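Local structure of interphotoreceptor retinoid-binding protein (Xenopus laevis, 1J7X) at residues N18-E23 with I260-D265; L143-R148 with K203-L208; A230-E235 with V276-I281. The protein probably binds and carries retinoids in the space between photoreceptors and their neighbouring cells. All coordinates share one frame; numbering follows the deposited sequence.

Interaction 1: residues N18-E23 with I260-D265; sequences NYAFSE and IINFID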
ATOM      1  N   ASN A  18     -12.533  17.646  -0.654  1.00 28.52           N
ATOM      2  CA  ASN A  18     -11.814  16.374  -0.340  1.00 27.99           C
ATOM      3  C   ASN A  18     -10.720  15.868  -1.275  1.00 28.26           C
ATOM      4  O   ASN A  18      -9.839  15.136  -0.836  1.00 30.35           O
ATOM      5  CB  ASN A  18     -12.837  15.297  -0.126  1.00 27.25           C
ATOM      6  CG  ASN A  18     -13.931  15.708   0.870  1.00 31.56           C
ATOM      7  OD1 ASN A  18     -15.027  16.160   0.495  1.00 33.72           O
ATOM      8  ND2 ASN A  18     -13.707  15.420   2.087  1.00 26.74           N
ATOM      9  N   TYR A  19     -10.790  16.214  -2.550  1.00 26.14           N
ATOM     10  CA  TYR A  19      -9.885  15.614  -3.544  1.00 26.37           C
ATOM     11  C   TYR A  19      -8.446  15.969  -3.209  1.00 28.21           C
ATOM     12  O   TYR A  19      -8.075  17.176  -3.182  1.00 27.41           O
ATOM     13  CB  TYR A  19     -10.243  16.099  -4.944  1.00 22.48           C
ATOM     14  CG  TYR A  19      -9.392  15.569  -6.026  1.00 22.33           C
ATOM     15  CD1 TYR A  19      -9.020  14.217  -6.030  1.00 19.42           C
ATOM     16  CD2 TYR A  19      -8.988  16.333  -7.078  1.00 21.25           C
ATOM     17  CE1 TYR A  19      -8.301  13.683  -7.032  1.00 17.03           C
ATOM     18  CE2 TYR A  19      -8.127  15.796  -8.051  1.00 21.19           C
ATOM     19  CZ  TYR A  19      -7.868  14.407  -8.067  1.00 16.05           C
ATOM     20  OH  TYR A  19      -7.074  13.900  -9.060  1.00 23.20           O
ATOM     21  N   ALA A  20      -7.621  14.946  -3.039  1.00 27.25           N
ATOM     22  CA  ALA A  20      -6.209  15.179  -2.684  1.00 28.83           C
ATOM     23  C   ALA A  20      -5.464  16.234  -3.491  1.00 28.44           C
ATOM     24  O   ALA A  20      -4.600  16.917  -2.959  1.00 28.66           O
ATOM     25  CB  ALA A  20      -5.426  13.928  -2.775  1.00 27.68           C
ATOM     26  N   PHE A  21      -5.735  16.317  -4.778  1.00 27.62           N
ATOM     27  CA  PHE A  21      -5.043  17.256  -5.663  1.00 29.42           C
ATOM     28  C   PHE A  21      -5.856  18.579  -5.710  1.00 30.72           C
ATOM     29  O   PHE A  21      -6.459  18.870  -6.705  1.00 31.04           O
ATOM     30  CB  PHE A  21      -4.908  16.709  -7.046  1.00 28.99           C
ATOM     31  CG  PHE A  21      -3.783  15.723  -7.244  1.00 28.95           C
ATOM     32  CD1 PHE A  21      -2.472  16.135  -7.192  1.00 29.94           C
ATOM     33  CD2 PHE A  21      -4.042  14.393  -7.500  1.00 27.64           C
ATOM     34  CE1 PHE A  21      -1.517  15.308  -7.393  1.00 29.05           C
ATOM     35  CE2 PHE A  21      -3.044  13.544  -7.688  1.00 24.77           C
ATOM     36  CZ  PHE A  21      -1.779  13.967  -7.642  1.00 29.44           C
ATOM     37  N   SER A  22      -5.820  19.357  -4.632  1.00 31.24           N
ATOM     38  CA  SER A  22      -6.488  20.675  -4.570  1.00 33.11           C
ATOM     39  C   SER A  22      -6.226  21.629  -5.723  1.00 31.85           C
ATOM     40  O   SER A  22      -7.140  22.406  -6.156  1.00 32.04           O
ATOM     41  CB  SER A  22      -6.220  21.299  -3.206  1.00 36.23           C
ATOM     42  OG  SER A  22      -4.861  21.700  -3.130  1.00 38.00           O
ATOM     43  N   GLU A  23      -5.017  21.521  -6.229  1.00 31.86           N
ATOM     44  CA  GLU A  23      -4.560  22.377  -7.289  1.00 33.01           C
ATOM     45  C   GLU A  23      -5.289  22.117  -8.533  1.00 32.48           C
ATOM     46  O   GLU A  23      -5.206  22.890  -9.452  1.00 30.62           O
ATOM     47  CB  GLU A  23      -3.030  22.252  -7.462  1.00 35.68           C
ATOM     48  CG  GLU A  23      -2.540  20.895  -7.925  1.00 38.80           C
ATOM     49  CD  GLU A  23      -1.952  20.004  -6.826  1.00 41.22           C
ATOM     50  OE1 GLU A  23      -2.630  19.829  -5.777  1.00 40.09           O
ATOM     51  OE2 GLU A  23      -0.793  19.497  -7.071  1.00 44.05           O
ATOM     52  N   ILE A 260      -8.309  11.152  -0.894  1.00 24.92           N
ATOM     53  CA  ILE A 260      -8.127  12.290  -0.004  1.00 24.46           C
ATOM     54  C   ILE A 260      -6.682  12.431   0.391  1.00 27.09           C
ATOM     55  O   ILE A 260      -6.274  13.415   0.963  1.00 26.81           O
ATOM     56  CB  ILE A 260      -8.967  12.135   1.249  1.00 25.45           C
ATOM     57  CG1 ILE A 260      -8.440  10.898   2.065  1.00 28.68           C
ATOM     58  CG2 ILE A 260     -10.465  11.941   0.946  1.00 22.42           C
ATOM     59  CD1 ILE A 260      -9.088  10.759   3.433  1.00 35.94           C
ATOM     60  N   ILE A 261      -5.838  11.462   0.035  1.00 25.27           N
ATOM     61  CA  ILE A 261      -4.472  11.549   0.389  1.00 24.17           C
ATOM     62  C   ILE A 261      -3.588  11.352  -0.778  1.00 25.00           C
ATOM     63  O   ILE A 261      -3.840  10.423  -1.612  1.00 23.62           O
ATOM     64  CB  ILE A 261      -4.209  10.372   1.404  1.00 25.34           C
ATOM     65  CG1 ILE A 261      -4.725  10.723   2.779  1.00 29.96           C
ATOM     66  CG2 ILE A 261      -2.749  10.053   1.469  1.00 27.93           C
ATOM     67  CD1 ILE A 261      -4.832   9.584   3.739  1.00 32.08           C
ATOM     68  N   ASN A 262      -2.498  12.068  -0.851  1.00 25.59           N
ATOM     69  CA  ASN A 262      -1.507  11.863  -1.884  1.00 23.69           C
ATOM     70  C   ASN A 262      -0.305  11.278  -1.190  1.00 23.30           C
ATOM     71  O   ASN A 262      -0.004  11.660  -0.015  1.00 25.33           O
ATOM     72  CB  ASN A 262      -1.138  13.190  -2.635  1.00 23.73           C
ATOM     73  CG  ASN A 262      -1.938  13.336  -3.934  1.00 25.57           C
ATOM     74  OD1 ASN A 262      -2.439  12.295  -4.481  1.00 22.64           O
ATOM     75  ND2 ASN A 262      -2.238  14.544  -4.322  1.00 26.36           N
ATOM     76  N   PHE A 263       0.346  10.352  -1.877  1.00 22.60           N
ATOM     77  CA  PHE A 263       1.464   9.630  -1.355  1.00 22.21           C
ATOM     78  C   PHE A 263       2.663   9.916  -2.232  1.00 23.36           C
ATOM     79  O   PHE A 263       2.742   9.511  -3.421  1.00 20.81           O
ATOM     80  CB  PHE A 263       1.127   8.125  -1.329  1.00 22.22           C
ATOM     81  CG  PHE A 263       2.186   7.232  -0.743  1.00 25.10           C
ATOM     82  CD1 PHE A 263       3.407   6.992  -1.431  1.00 24.99           C
ATOM     83  CD2 PHE A 263       1.912   6.522   0.399  1.00 25.89           C
ATOM     84  CE1 PHE A 263       4.216   5.977  -0.952  1.00 27.34           C
ATOM     85  CE2 PHE A 263       2.803   5.622   0.974  1.00 21.80           C
ATOM     86  CZ  PHE A 263       3.955   5.304   0.253  1.00 21.69           C
ATOM     87  N   ILE A 264       3.585  10.758  -1.711  1.00 23.41           N
ATOM     88  CA  ILE A 264       4.753  11.172  -2.458  1.00 23.06           C
ATOM     89  C   ILE A 264       5.979  10.501  -1.948  1.00 22.95           C
ATOM     90  O   ILE A 264       6.282  10.625  -0.732  1.00 22.36           O
ATOM     91  CB  ILE A 264       4.911  12.781  -2.395  1.00 24.03           C
ATOM     92  CG1 ILE A 264       3.609  13.446  -2.696  1.00 30.84           C
ATOM     93  CG2 ILE A 264       6.056  13.174  -3.251  1.00 25.08           C
ATOM     94  CD1 ILE A 264       3.636  14.964  -2.453  1.00 39.85           C
ATOM     95  N   ASP A 265       6.594   9.654  -2.785  1.00 22.29           N
ATOM     96  CA  ASP A 265       7.708   8.844  -2.334  1.00 24.36           C
ATOM     97  C   ASP A 265       8.972   9.632  -2.248  1.00 26.40           C
ATOM     98  O   ASP A 265       9.006  10.860  -2.575  1.00 26.05           O
ATOM     99  CB  ASP A 265       7.917   7.568  -3.110  1.00 24.74           C
ATOM    100  CG  ASP A 265       8.256   7.816  -4.517  1.00 22.52           C
ATOM    101  OD1 ASP A 265       9.007   8.882  -4.855  1.00 23.16           O
ATOM    102  OD2 ASP A 265       7.809   6.949  -5.342  1.00 22.76           O
TER

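Interaction 2: residues L143-R148 with K203-L208; sequences LIIDLR and KGVYVL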
ATOM      1  N   LEU A 143      17.681 -12.331   1.210  1.00 21.64           N
ATOM      2  CA  LEU A 143      16.400 -12.577   1.883  1.00 17.94           C
ATOM      3  C   LEU A 143      15.251 -12.424   0.920  1.00 18.63           C
ATOM      4  O   LEU A 143      15.179 -11.495   0.148  1.00 19.70           O
ATOM      5  CB  LEU A 143      16.211 -11.573   3.017  1.00 18.91           C
ATOM      6  CG  LEU A 143      14.856 -11.636   3.731  1.00 16.34           C
ATOM      7  CD1 LEU A 143      14.775 -12.957   4.513  1.00 17.60           C
ATOM      8  CD2 LEU A 143      14.597 -10.531   4.731  1.00 16.08           C
ATOM      9  N   ILE A 144      14.354 -13.363   0.972  1.00 18.31           N
ATOM     10  CA  ILE A 144      13.127 -13.368   0.173  1.00 19.09           C
ATOM     11  C   ILE A 144      12.003 -13.093   1.096  1.00 18.90           C
ATOM     12  O   ILE A 144      11.764 -13.904   1.977  1.00 19.27           O
ATOM     13  CB  ILE A 144      12.881 -14.711  -0.546  1.00 18.39           C
ATOM     14  CG1 ILE A 144      13.926 -14.894  -1.665  1.00 21.51           C
ATOM     15  CG2 ILE A 144      11.554 -14.737  -1.168  1.00 21.06           C
ATOM     16  CD1 ILE A 144      15.333 -14.693  -1.262  1.00 34.47           C
ATOM     17  N   ILE A 145      11.255 -12.020   0.921  1.00 17.59           N
ATOM     18  CA  ILE A 145      10.114 -11.708   1.762  1.00 14.94           C
ATOM     19  C   ILE A 145       8.883 -12.015   0.913  1.00 16.09           C
ATOM     20  O   ILE A 145       8.666 -11.388  -0.147  1.00 14.90           O
ATOM     21  CB  ILE A 145      10.162 -10.208   2.192  1.00 13.86           C
ATOM     22  CG1 ILE A 145      11.483  -9.827   2.845  1.00 15.46           C
ATOM     23  CG2 ILE A 145       8.899  -9.877   3.054  1.00 14.01           C
ATOM     24  CD1 ILE A 145      11.491  -8.354   3.269  1.00 13.67           C
ATOM     25  N   ASP A 146       8.137 -13.029   1.331  1.00 14.67           N
ATOM     26  CA  ASP A 146       6.996 -13.514   0.621  1.00 15.46           C
ATOM     27  C   ASP A 146       5.667 -12.812   1.056  1.00 15.46           C
ATOM     28  O   ASP A 146       5.177 -13.043   2.136  1.00 14.70           O
ATOM     29  CB  ASP A 146       6.854 -14.996   0.822  1.00 15.23           C
ATOM     30  CG  ASP A 146       5.885 -15.610  -0.130  1.00 19.37           C
ATOM     31  OD1 ASP A 146       5.128 -14.886  -0.838  1.00 15.50           O
ATOM     32  OD2 ASP A 146       5.894 -16.864  -0.227  1.00 18.88           O
ATOM     33  N   LEU A 147       5.122 -11.870   0.237  1.00 15.21           N
ATOM     34  CA  LEU A 147       3.911 -11.210   0.553  1.00 13.09           C
ATOM     35  C   LEU A 147       2.768 -11.596  -0.336  1.00 14.89           C
ATOM     36  O   LEU A 147       1.715 -10.906  -0.429  1.00 14.98           O
ATOM     37  CB  LEU A 147       4.142  -9.669   0.418  1.00 13.32           C
ATOM     38  CG  LEU A 147       5.182  -9.128   1.324  1.00 14.45           C
ATOM     39  CD1 LEU A 147       5.412  -7.458   1.037  1.00 16.05           C
ATOM     40  CD2 LEU A 147       4.929  -9.437   2.768  1.00 15.88           C
ATOM     41  N   ARG A 148       2.975 -12.674  -1.056  1.00 16.83           N
ATOM     42  CA  ARG A 148       1.940 -13.167  -1.953  1.00 17.07           C
ATOM     43  C   ARG A 148       0.623 -13.440  -1.283  1.00 17.87           C
ATOM     44  O   ARG A 148      -0.402 -13.412  -1.968  1.00 19.33           O
ATOM     45  CB  ARG A 148       2.360 -14.460  -2.731  1.00 16.13           C
ATOM     46  CG  ARG A 148       3.486 -14.180  -3.721  1.00 17.95           C
ATOM     47  CD  ARG A 148       4.041 -15.482  -4.335  1.00 20.87           C
ATOM     48  NE  ARG A 148       4.639 -16.326  -3.338  1.00 19.64           N
ATOM     49  CZ  ARG A 148       5.109 -17.553  -3.580  1.00 25.60           C
ATOM     50  NH1 ARG A 148       5.135 -17.994  -4.839  1.00 26.03           N
ATOM     51  NH2 ARG A 148       5.662 -18.261  -2.600  1.00 19.93           N
ATOM     52  N   LYS A 203      22.646  -6.638   2.096  1.00 27.85           N
ATOM     53  CA  LYS A 203      22.254  -7.897   1.580  1.00 25.40           C
ATOM     54  C   LYS A 203      21.040  -7.815   0.607  1.00 23.25           C
ATOM     55  O   LYS A 203      20.184  -7.000   0.737  1.00 22.96           O
ATOM     56  CB  LYS A 203      21.857  -8.807   2.736  1.00 25.37           C
ATOM     57  CG  LYS A 203      23.066  -9.209   3.646  1.00 29.29           C
ATOM     58  CD  LYS A 203      22.637  -9.929   4.931  1.00 29.64           C
ATOM     59  CE  LYS A 203      23.912 -10.347   5.838  1.00 28.25           C
ATOM     60  NZ  LYS A 203      23.509 -11.057   6.996  1.00 23.42           N
ATOM     61  N   GLY A 204      21.021  -8.710  -0.304  1.00 23.62           N
ATOM     62  CA  GLY A 204      19.957  -8.746  -1.285  1.00 23.32           C
ATOM     63  C   GLY A 204      18.600  -9.064  -0.674  1.00 21.75           C
ATOM     64  O   GLY A 204      18.457  -9.923   0.163  1.00 24.72           O
ATOM     65  N   VAL A 205      17.593  -8.334  -1.109  1.00 20.74           N
ATOM     66  CA  VAL A 205      16.259  -8.498  -0.658  1.00 19.25           C
ATOM     67  C   VAL A 205      15.294  -8.591  -1.868  1.00 20.66           C
ATOM     68  O   VAL A 205      15.358  -7.754  -2.798  1.00 21.71           O
ATOM     69  CB  VAL A 205      15.796  -7.384   0.274  1.00 17.09           C
ATOM     70  CG1 VAL A 205      14.354  -7.686   0.748  1.00 18.34           C
ATOM     71  CG2 VAL A 205      16.720  -7.234   1.493  1.00 20.96           C
ATOM     72  N   TYR A 206      14.511  -9.617  -1.868  1.00 19.16           N
ATOM     73  CA  TYR A 206      13.535  -9.934  -2.902  1.00 19.12           C
ATOM     74  C   TYR A 206      12.130 -10.095  -2.340  1.00 17.08           C
ATOM     75  O   TYR A 206      11.923 -10.906  -1.458  1.00 20.40           O
ATOM     76  CB  TYR A 206      13.978 -11.165  -3.620  1.00 18.10           C
ATOM     77  CG  TYR A 206      15.368 -11.006  -4.177  1.00 20.42           C
ATOM     78  CD1 TYR A 206      16.483 -11.249  -3.385  1.00 20.98           C
ATOM     79  CD2 TYR A 206      15.584 -10.514  -5.480  1.00 23.15           C
ATOM     80  CE1 TYR A 206      17.794 -11.043  -3.843  1.00 25.82           C
ATOM     81  CE2 TYR A 206      16.822 -10.371  -5.962  1.00 22.60           C
ATOM     82  CZ  TYR A 206      17.959 -10.589  -5.132  1.00 27.18           C
ATOM     83  OH  TYR A 206      19.212 -10.330  -5.665  1.00 27.00           O
ATOM     84  N   VAL A 207      11.165  -9.234  -2.772  1.00 17.70           N
ATOM     85  CA  VAL A 207       9.803  -9.248  -2.269  1.00 16.86           C
ATOM     86  C   VAL A 207       8.872  -9.847  -3.256  1.00 17.78           C
ATOM     87  O   VAL A 207       8.860  -9.432  -4.412  1.00 16.16           O
ATOM     88  CB  VAL A 207       9.339  -7.838  -1.947  1.00 16.80           C
ATOM     89  CG1 VAL A 207       7.993  -7.871  -1.374  1.00 16.41           C
ATOM     90  CG2 VAL A 207      10.314  -7.201  -0.967  1.00 18.14           C
ATOM     91  N   LEU A 208       8.175 -10.889  -2.878  1.00 17.37           N
ATOM     92  CA  LEU A 208       7.253 -11.615  -3.721  1.00 16.39           C
ATOM     93  C   LEU A 208       5.875 -11.028  -3.570  1.00 15.30           C
ATOM     94  O   LEU A 208       5.343 -10.895  -2.450  1.00 14.11           O
ATOM     95  CB  LEU A 208       7.223 -13.114  -3.384  1.00 16.85           C
ATOM     96  CG  LEU A 208       8.567 -13.839  -3.289  1.00 15.93           C
ATOM     97  CD1 LEU A 208       8.277 -15.333  -3.178  1.00 18.56           C
ATOM     98  CD2 LEU A 208       9.493 -13.551  -4.374  1.00 19.63           C
TER

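Interaction 3: residues A230-E235 with V276-I281; sequences ATIIGE and VVPDAI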
ATOM      1  N   ALA A 230      14.844  -3.349  -2.509  1.00 18.27           N
ATOM      2  CA  ALA A 230      14.641  -4.664  -2.975  1.00 19.82           C
ATOM      3  C   ALA A 230      14.099  -4.753  -4.407  1.00 19.06           C
ATOM      4  O   ALA A 230      13.552  -3.801  -4.927  1.00 19.14           O
ATOM      5  CB  ALA A 230      13.650  -5.306  -2.030  1.00 21.99           C
ATOM      6  N   THR A 231      14.189  -5.928  -4.945  1.00 19.79           N
ATOM      7  CA  THR A 231      13.610  -6.273  -6.224  1.00 19.15           C
ATOM      8  C   THR A 231      12.226  -6.887  -5.943  1.00 17.96           C
ATOM      9  O   THR A 231      12.097  -7.786  -5.098  1.00 19.44           O
ATOM     10  CB  THR A 231      14.495  -7.254  -6.950  1.00 20.95           C
ATOM     11  OG1 THR A 231      15.814  -6.728  -7.160  1.00 21.47           O
ATOM     12  CG2 THR A 231      13.916  -7.618  -8.304  1.00 27.19           C
ATOM     13  N   ILE A 232      11.178  -6.360  -6.613  1.00 18.20           N
ATOM     14  CA  ILE A 232       9.856  -6.860  -6.441  1.00 17.32           C
ATOM     15  C   ILE A 232       9.583  -7.897  -7.544  1.00 18.53           C
ATOM     16  O   ILE A 232       9.751  -7.642  -8.746  1.00 18.45           O
ATOM     17  CB  ILE A 232       8.837  -5.720  -6.583  1.00 14.86           C
ATOM     18  CG1 ILE A 232       9.234  -4.519  -5.716  1.00 15.44           C
ATOM     19  CG2 ILE A 232       7.473  -6.115  -6.196  1.00 16.32           C
ATOM     20  CD1 ILE A 232       9.486  -4.978  -4.206  1.00 19.66           C
ATOM     21  N   ILE A 233       9.042  -9.038  -7.160  1.00 18.87           N
ATOM     22  CA  ILE A 233       8.804 -10.173  -8.095  1.00 19.11           C
ATOM     23  C   ILE A 233       7.419 -10.750  -7.923  1.00 19.48           C
ATOM     24  O   ILE A 233       6.987 -11.072  -6.805  1.00 17.59           O
ATOM     25  CB  ILE A 233       9.862 -11.271  -7.861  1.00 17.29           C
ATOM     26  CG1 ILE A 233      11.219 -10.649  -7.930  1.00 20.65           C
ATOM     27  CG2 ILE A 233       9.642 -12.477  -8.835  1.00 20.84           C
ATOM     28  CD1 ILE A 233      12.301 -11.653  -7.461  1.00 23.83           C
ATOM     29  N   GLY A 234       6.684 -10.870  -9.060  1.00 16.26           N
ATOM     30  CA  GLY A 234       5.397 -11.513  -8.984  1.00 15.76           C
ATOM     31  C   GLY A 234       4.364 -10.778  -9.807  1.00 18.01           C
ATOM     32  O   GLY A 234       4.694 -10.360 -10.901  1.00 16.51           O
ATOM     33  N   GLU A 235       3.142 -10.741  -9.300  1.00 16.95           N
ATOM     34  CA  GLU A 235       2.033 -10.131 -10.012  1.00 17.48           C
ATOM     35  C   GLU A 235       1.839  -8.657  -9.589  1.00 19.49           C
ATOM     36  O   GLU A 235       2.162  -8.240  -8.493  1.00 17.07           O
ATOM     37  CB  GLU A 235       0.775 -10.876  -9.777  1.00 19.81           C
ATOM     38  CG  GLU A 235       0.873 -12.363 -10.174  1.00 22.68           C
ATOM     39  CD  GLU A 235      -0.291 -13.167  -9.711  1.00 22.98           C
ATOM     40  OE1 GLU A 235      -1.028 -12.775  -8.745  1.00 24.08           O
ATOM     41  OE2 GLU A 235      -0.447 -14.330 -10.212  1.00 21.07           O
ATOM     42  N   VAL A 276       1.096  -2.210  -7.085  1.00 18.42           N
ATOM     43  CA  VAL A 276       2.557  -2.121  -7.251  1.00 16.02           C
ATOM     44  C   VAL A 276       2.853  -2.939  -8.490  1.00 17.49           C
ATOM     45  O   VAL A 276       2.264  -4.025  -8.711  1.00 18.09           O
ATOM     46  CB  VAL A 276       3.267  -2.786  -6.064  1.00 16.87           C
ATOM     47  CG1 VAL A 276       4.739  -2.854  -6.294  1.00 14.69           C
ATOM     48  CG2 VAL A 276       2.942  -2.029  -4.794  1.00 20.05           C
ATOM     49  N   VAL A 277       3.725  -2.437  -9.321  1.00 18.14           N
ATOM     50  CA  VAL A 277       4.151  -3.106 -10.543  1.00 17.65           C
ATOM     51  C   VAL A 277       5.509  -3.701 -10.305  1.00 17.04           C
ATOM     52  O   VAL A 277       6.494  -2.974 -10.067  1.00 18.08           O
ATOM     53  CB  VAL A 277       4.244  -2.084 -11.730  1.00 18.19           C
ATOM     54  CG1 VAL A 277       4.608  -2.859 -12.976  1.00 17.00           C
ATOM     55  CG2 VAL A 277       2.931  -1.505 -11.956  1.00 14.40           C
ATOM     56  N   PRO A 278       5.606  -5.028 -10.267  1.00 17.47           N
ATOM     57  CA  PRO A 278       6.906  -5.691  -9.974  1.00 18.79           C
ATOM     58  C   PRO A 278       7.986  -5.352 -10.989  1.00 19.50           C
ATOM     59  O   PRO A 278       7.675  -5.042 -12.163  1.00 19.49           O
ATOM     60  CB  PRO A 278       6.566  -7.157 -10.082  1.00 22.49           C
ATOM     61  CG  PRO A 278       5.103  -7.196  -9.618  1.00 17.30           C
ATOM     62  CD  PRO A 278       4.508  -5.994 -10.325  1.00 19.28           C
ATOM     63  N   ASP A 279       9.233  -5.465 -10.561  1.00 17.86           N
ATOM     64  CA  ASP A 279      10.383  -5.331 -11.415  1.00 18.97           C
ATOM     65  C   ASP A 279      10.376  -6.594 -12.337  1.00 21.58           C
ATOM     66  O   ASP A 279      10.568  -6.499 -13.574  1.00 22.07           O
ATOM     67  CB  ASP A 279      11.646  -5.296 -10.600  1.00 20.95           C
ATOM     68  CG  ASP A 279      11.683  -4.134  -9.740  1.00 20.15           C
ATOM     69  OD1 ASP A 279      11.784  -3.004 -10.303  1.00 22.66           O
ATOM     70  OD2 ASP A 279      11.500  -4.155  -8.495  1.00 19.76           O
ATOM     71  N   ALA A 280      10.105  -7.761 -11.765  1.00 20.12           N
ATOM     72  CA  ALA A 280      10.061  -9.015 -12.540  1.00 19.36           C
ATOM     73  C   ALA A 280       8.653  -9.581 -12.473  1.00 20.68           C
ATOM     74  O   ALA A 280       8.245 -10.186 -11.468  1.00 18.79           O
ATOM     75  CB  ALA A 280      11.109 -10.020 -12.038  1.00 20.07           C
ATOM     76  N   ILE A 281       7.861  -9.332 -13.504  1.00 17.82           N
ATOM     77  CA  ILE A 281       6.525  -9.749 -13.586  1.00 17.30           C
ATOM     78  C   ILE A 281       6.432 -11.195 -13.967  1.00 20.46           C
ATOM     79  O   ILE A 281       6.935 -11.551 -15.056  1.00 24.10           O
ATOM     80  CB  ILE A 281       5.713  -8.871 -14.550  1.00 17.41           C
ATOM     81  CG1 ILE A 281       5.604  -7.436 -14.020  1.00 17.34           C
ATOM     82  CG2 ILE A 281       4.379  -9.407 -14.703  1.00 18.32           C
ATOM     83  CD1 ILE A 281       4.900  -6.435 -14.931  1.00 22.74           C
TER
HETATM   84  O   HOH W   1      13.465  -2.598  -7.249  1.00 28.75           O

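Interaction 1: residues N18-E23 with I260-D265
Phe-21 presents one face of its ring to the amide of Asn-262, whose ND2 stands 3.1 Å above the ring plane, over the centre. The nearest ring carbon is CE1, 3.2 Å from Asn-262 ND2, while OD1 is displaced toward Phe-21 CE2 (3.5 Å). The two side chains cross at about a right angle with ring and amide planes 58° apart, so the amide comes down nitrogen first and does not lie flat on the ring. On Phe-21, chi1 of -80° sets CG beside the backbone N and anti to the carbonyl carbon, swinging the ring across to Asn-262. Arg-62 donates to Asn-262 OD1, which fixes the rotation of the amide with ND2 over the ring. A leucine in place of Phe-21 would probably deprive Asn-262 ND2 of the flat face it rests on and leave the amide less restrained. Ala-20 points its CB at the same strand, 3.6 Å from Asn-262 ND2 and 3.7 Å from Ile-260 C. No hydrogen bond joins the two segments; Asn-18 O meets Ile-260 CA in a CA-H...O contact of 3.4 Å. Beyond them, Arg-24 makes a cation-pi contact with the Phe-21 ring. The contact thus sets the loop between helix 2-18 and helix 25-31 against strand 254-265, which pairs antiparallel with strands 64-67, 173-179 and 244-248.

Interaction 2: residues L143-R148 with K203-L208
Leu-208, paired with Asp-146 in the parallel register, packs its side chain against Ile-144, Asp-146 and Arg-148. Its CB lies 3.7 Å from Asp-146 OD1 and also close to Arg-148 CG. With chi1 at -50°, CG stands beside the backbone N and comes within 3.8 Å of Ile-144 CG2. There the chain forks: CD2 stays with Ile-144 CG2 (4.0 Å), whereas CD1 sits over one face of the Arg-148 guanidinium, off-centre, 3.8 Å from NE. That guanidinium is held by a side-on, two-nitrogen grip on Asp-146, with NE bonded to OD1 and NH2 to OD2 (2.8 Å). Asp-146 OD1 also accepts from Arg-148 N, closing an Asx turn; Tyr-110 bonds to OD2. The axes of the short strands 143-146 and 204-208 run parallel within 19°, and five hydrogen bonds join the segments, from Leu-143 N to Gly-204 O through to Leu-147 N to Leu-208 O (2.9 Å). On the other face Ile-145 CD1 meets Val-205 CG1; Leu-147 touches Val-207 CG1 through CD1. Strand 142-146 lies between strands 108-112 and 204-209, and strand 231-234 flanks the latter; helix 287-296 packs on the face bearing Ile-144, Tyr-206 and Leu-208.

Interaction 3: residues A230-E235 with V276-I281
Asp-279 turns its carboxylate back onto the strand it faces, where OD2 accepts from Ile-232 N at 2.9 Å through the anti lone pair, the N-H pointing almost straight at the oxygen (176°). The chi1 of -64° that puts CG beside its own backbone N brings the acid to Ile-232, and the two side chains cross obliquely, with OD2 3.6 Å from Ile-232 CG1. A water donates to OD2 and to Ala-230 O, extending this grip two residues back, to Ala-230, and Gln-225 adds a weak bond to the same carboxylate oxygen. Pro-278 instead stands at about a right angle to Ile-232, its CB 4.1 Å from Ile-232 CG2, while Val-276 CG1 approaches the same methyl. Pro-278 CG lies against backbone oxygens, 3.3 Å from Glu-235 O and 3.4 Å from Gly-234 O. From here on the segments pair as parallel strands, adding short strand 280-281 as one edge strand of the mixed sheet in the beta-beta-alpha spiral of the ClpP/crotonase clan. Ile-232 O accepts from Ala-280 N, and more weakly from Asp-279 N; Gly-234 N then bonds to Ala-280 O (3.0 Å). Ile-233 and Ala-280 share one face, where CG1 of the former and CB of the latter are 4.2 Å apart, and helix 287-296 packs on Ile-233. Gly-234, at phi 138°, adopts backbone angles at which a side chain would jam against the carbonyl oxygen of Ile-233.

From the N terminus, residues 18-23 open the longest loop, closed 237 residues later by 260-265 in interaction 1. Interaction 2 opens and closes entirely within it, joining 143-148 to 203-208. Interaction 3 begins only after that, at 230-235, but ends at 276-281, beyond strand 254-265, and so crosses interaction 1. Interactions 2 and 3 share a sheet: strands 204-209 and 231-234 are neighbours, with Val-207 N and O probably bonded to Thr-231 O and Ile-233 N. Interaction 1, its centre about 30 Å from that of interaction 2, joins the N-terminal helical region to the antiparallel sheet.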